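Local coordinates for outer membrane protein Omp121 (Bacteroides thetaiotaomicron, PDB 5FQ8) that probably imports nutrients across the bacterial outer membrane as a TonB-dependent receptor, a transmembrane beta-barrel closed by a plug domain, and binds calcium, at residues B[102-114]-B[124-136]. Sequence-based numbering, arbitrary orientation.
Sequences YVVDGVPLNNSTV and YDFGNGANAINPD
N111 and N128 meet through their side-chain amides. N128 ND2 donates to N111 OD1 at 2.5 Å. The two amide planes are turned 67° apart. The same oxygen takes a second bond from A130 N at 3.1 Å, with the donor tilted out of the carbonyl plane. N111 puts CG anti to its own nitrogen (chi1 -172°), which carries OD1 over to the backbone N of A130. The N128 amide is held at its other end too, where OD1 accepts from N84 N. An alanine in place of N111 would probably leave N128 ND2 and A130 N without their shared acceptor, with the N128 amide held less firmly.

Next to this amide pair, A130 CB sits over one face of the Y102 ring, a CH-pi contact 3.7 Å from the centroid. M61 and V162 also touch the Y102 side chain. At G129 a side chain would run into N110 O and N111 CA.

Farther along, the two segments form a short, weakly bonded antiparallel hairpin. V114 N donates to G127 O at 3.0 Å, and F126 N to V114 O at 2.6 Å. V114 CG1 lies 3.6 Å from F126 CB, in plane at the edge of the phenyl ring. On the T113 side, a water links T113 OG1 to D125 OD2, though the stronger polar partner of T113 is S83, outside the segments. D125 OD1 closes an Asx turn onto G127 N and also bonds S83 OG.

Both segments belong to the plug inside the barrel, and G129 O reaches R383 of barrel strand 376-394. The chemistry implies a joint that is polar at its centre: one asparagine oxygen ties a side-chain amide and a backbone N-H to the loop before the hairpin, with apolar contacts of A130 on Y102 and V114 on F126.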
# COMPACT_ATOMS: atom_id res chain seq x y z
N TYR B 102 33.00 11.56 -1.56
CA TYR B 102 32.94 13.01 -1.47
C TYR B 102 33.17 13.46 -0.03
O TYR B 102 32.46 13.01 0.87
CB TYR B 102 31.59 13.51 -1.97
CG TYR B 102 31.35 13.38 -3.45
CD1 TYR B 102 30.93 12.18 -3.99
CD2 TYR B 102 31.49 14.47 -4.29
CE1 TYR B 102 30.67 12.06 -5.33
CE2 TYR B 102 31.23 14.35 -5.63
CZ TYR B 102 30.82 13.15 -6.15
OH TYR B 102 30.56 13.02 -7.48
N VAL B 103 34.14 14.34 0.18
CA VAL B 103 34.48 14.84 1.52
C VAL B 103 34.42 16.36 1.49
O VAL B 103 35.09 16.99 0.67
CB VAL B 103 35.88 14.36 1.94
CG1 VAL B 103 36.21 14.86 3.30
CG2 VAL B 103 35.96 12.87 1.91
N VAL B 104 33.63 16.96 2.37
CA VAL B 104 33.29 18.37 2.20
C VAL B 104 34.07 19.30 3.13
O VAL B 104 34.68 20.26 2.68
CB VAL B 104 31.77 18.61 2.29
CG1 VAL B 104 31.51 20.05 2.54
CG2 VAL B 104 31.15 18.24 0.97
N ASP B 105 34.08 19.07 4.44
CA ASP B 105 34.85 20.06 5.21
C ASP B 105 35.49 19.68 6.54
O ASP B 105 35.40 20.47 7.47
CB ASP B 105 33.96 21.28 5.52
CG ASP B 105 34.09 22.40 4.49
OD1 ASP B 105 35.19 22.63 3.97
OD2 ASP B 105 33.06 23.06 4.21
N GLY B 106 36.16 18.53 6.68
CA GLY B 106 36.20 17.45 5.74
C GLY B 106 35.48 16.28 6.38
O GLY B 106 36.06 15.51 7.15
N VAL B 107 34.20 16.20 6.09
CA VAL B 107 33.33 15.15 6.59
C VAL B 107 32.75 14.43 5.38
O VAL B 107 32.36 15.09 4.42
CB VAL B 107 32.20 15.73 7.45
CG1 VAL B 107 31.21 14.63 7.83
CG2 VAL B 107 32.78 16.41 8.66
N PRO B 108 32.69 13.10 5.38
CA PRO B 108 32.09 12.41 4.24
C PRO B 108 30.69 12.91 3.97
O PRO B 108 29.91 13.19 4.88
CB PRO B 108 32.09 10.95 4.69
CG PRO B 108 33.25 10.86 5.62
CD PRO B 108 33.30 12.17 6.33
N LEU B 109 30.38 13.03 2.69
CA LEU B 109 29.08 13.50 2.24
C LEU B 109 28.27 12.34 1.70
O LEU B 109 28.81 11.45 1.05
CB LEU B 109 29.25 14.55 1.15
CG LEU B 109 27.99 15.20 0.60
CD1 LEU B 109 27.50 16.17 1.62
CD2 LEU B 109 28.27 15.89 -0.72
N ASN B 110 26.97 12.33 1.98
CA ASN B 110 26.14 11.27 1.44
C ASN B 110 25.99 11.46 -0.05
O ASN B 110 25.65 12.55 -0.52
CB ASN B 110 24.77 11.24 2.13
CG ASN B 110 23.84 10.23 1.50
OD1 ASN B 110 22.94 10.59 0.76
ND2 ASN B 110 24.06 8.95 1.79
N ASN B 111 26.25 10.40 -0.81
CA ASN B 111 26.17 10.44 -2.26
C ASN B 111 25.28 9.32 -2.75
O ASN B 111 25.62 8.56 -3.65
CB ASN B 111 27.55 10.36 -2.88
CG ASN B 111 27.54 10.59 -4.36
OD1 ASN B 111 26.70 11.32 -4.88
ND2 ASN B 111 28.45 9.94 -5.07
N SER B 112 24.10 9.21 -2.15
CA SER B 112 23.19 8.14 -2.51
C SER B 112 22.38 8.55 -3.72
O SER B 112 22.04 9.72 -3.89
CB SER B 112 22.27 7.82 -1.34
OG SER B 112 23.04 7.35 -0.24
N THR B 113 22.07 7.58 -4.56
CA THR B 113 21.38 7.86 -5.80
C THR B 113 19.97 7.31 -5.72
O THR B 113 19.74 6.26 -5.11
CB THR B 113 22.13 7.27 -6.99
OG1 THR B 113 21.46 7.58 -8.21
CG2 THR B 113 22.27 5.78 -6.85
N VAL B 114 19.03 8.03 -6.30
CA VAL B 114 17.63 7.67 -6.29
C VAL B 114 17.21 7.51 -7.73
O VAL B 114 16.99 8.51 -8.43
CB VAL B 114 16.78 8.70 -5.56
CG1 VAL B 114 15.32 8.44 -5.79
CG2 VAL B 114 17.08 8.67 -4.08
N TYR B 124 13.51 6.09 -14.47
CA TYR B 124 13.53 7.45 -13.98
C TYR B 124 14.76 7.61 -13.10
O TYR B 124 15.33 6.63 -12.63
CB TYR B 124 12.25 7.79 -13.22
CG TYR B 124 11.94 6.96 -12.00
CD1 TYR B 124 12.68 7.11 -10.83
CD2 TYR B 124 10.90 6.04 -11.99
CE1 TYR B 124 12.42 6.38 -9.72
CE2 TYR B 124 10.62 5.30 -10.86
CZ TYR B 124 11.39 5.48 -9.72
OH TYR B 124 11.14 4.77 -8.58
N ASP B 125 15.19 8.85 -12.92
CA ASP B 125 16.39 9.13 -12.14
C ASP B 125 16.18 10.45 -11.43
O ASP B 125 15.81 11.44 -12.06
CB ASP B 125 17.63 9.17 -13.04
CG ASP B 125 18.91 9.08 -12.25
OD1 ASP B 125 19.12 9.93 -11.37
OD2 ASP B 125 19.68 8.14 -12.50
N PHE B 126 16.40 10.46 -10.12
CA PHE B 126 15.97 11.59 -9.31
C PHE B 126 17.13 12.33 -8.66
O PHE B 126 16.88 13.31 -7.95
CB PHE B 126 14.98 11.12 -8.23
CG PHE B 126 13.56 11.00 -8.71
CD1 PHE B 126 13.07 11.82 -9.68
CD2 PHE B 126 12.73 10.03 -8.18
CE1 PHE B 126 11.75 11.71 -10.10
CE2 PHE B 126 11.43 9.90 -8.59
CZ PHE B 126 10.93 10.76 -9.56
N GLY B 127 18.36 11.90 -8.85
CA GLY B 127 19.51 12.66 -8.41
C GLY B 127 20.43 11.84 -7.53
O GLY B 127 20.08 10.77 -7.04
N ASN B 128 21.63 12.36 -7.34
CA ASN B 128 22.57 11.76 -6.41
C ASN B 128 23.06 12.80 -5.40
O ASN B 128 22.88 14.00 -5.55
CB ASN B 128 23.76 11.07 -7.11
CG ASN B 128 24.75 12.03 -7.71
OD1 ASN B 128 24.52 12.60 -8.76
ND2 ASN B 128 25.91 12.16 -7.07
N GLY B 129 23.61 12.28 -4.31
CA GLY B 129 23.75 13.08 -3.12
C GLY B 129 24.66 14.27 -3.29
O GLY B 129 24.52 15.28 -2.58
N ALA B 130 25.59 14.18 -4.22
CA ALA B 130 26.47 15.30 -4.43
C ALA B 130 25.79 16.41 -5.20
O ALA B 130 26.16 17.57 -5.03
CB ALA B 130 27.74 14.85 -5.16
N ASN B 131 24.76 16.10 -5.98
CA ASN B 131 24.07 17.15 -6.70
C ASN B 131 23.47 18.22 -5.80
O ASN B 131 22.89 19.17 -6.32
CB ASN B 131 22.96 16.55 -7.54
CG ASN B 131 23.45 16.03 -8.81
OD1 ASN B 131 24.61 15.72 -8.94
ND2 ASN B 131 22.56 15.94 -9.79
N ALA B 132 23.57 18.07 -4.48
CA ALA B 132 22.90 19.01 -3.59
C ALA B 132 23.79 20.18 -3.25
O ALA B 132 23.28 21.26 -2.94
CB ALA B 132 22.48 18.31 -2.31
N ILE B 133 25.10 19.97 -3.26
CA ILE B 133 26.01 21.05 -2.94
C ILE B 133 25.82 22.16 -3.94
O ILE B 133 25.51 21.91 -5.11
CB ILE B 133 27.45 20.52 -2.89
CG1 ILE B 133 28.42 21.62 -2.52
CG2 ILE B 133 27.86 19.98 -4.20
CD1 ILE B 133 29.73 21.08 -2.15
N ASN B 134 25.91 23.40 -3.47
CA ASN B 134 25.76 24.57 -4.31
C ASN B 134 27.13 24.96 -4.84
O ASN B 134 28.00 25.35 -4.05
CB ASN B 134 25.15 25.70 -3.53
CG ASN B 134 25.26 27.04 -4.23
OD1 ASN B 134 25.46 27.13 -5.44
ND2 ASN B 134 25.10 28.10 -3.47
N PRO B 135 27.36 24.92 -6.15
CA PRO B 135 28.70 25.23 -6.67
C PRO B 135 29.21 26.60 -6.29
O PRO B 135 30.42 26.75 -6.07
CB PRO B 135 28.52 25.10 -8.18
CG PRO B 135 27.06 25.23 -8.41
CD PRO B 135 26.39 24.67 -7.22
N ASP B 136 28.33 27.59 -6.16
CA ASP B 136 28.78 28.92 -5.77
C ASP B 136 29.48 28.94 -4.42
O ASP B 136 30.18 29.91 -4.12
CB ASP B 136 27.61 29.90 -5.75
CG ASP B 136 27.19 30.34 -7.13
OD1 ASP B 136 28.03 30.31 -8.04
OD2 ASP B 136 26.02 30.71 -7.29
O HOH W 1 28.35 13.37 -9.16
O HOH W 2 21.89 7.04 -10.96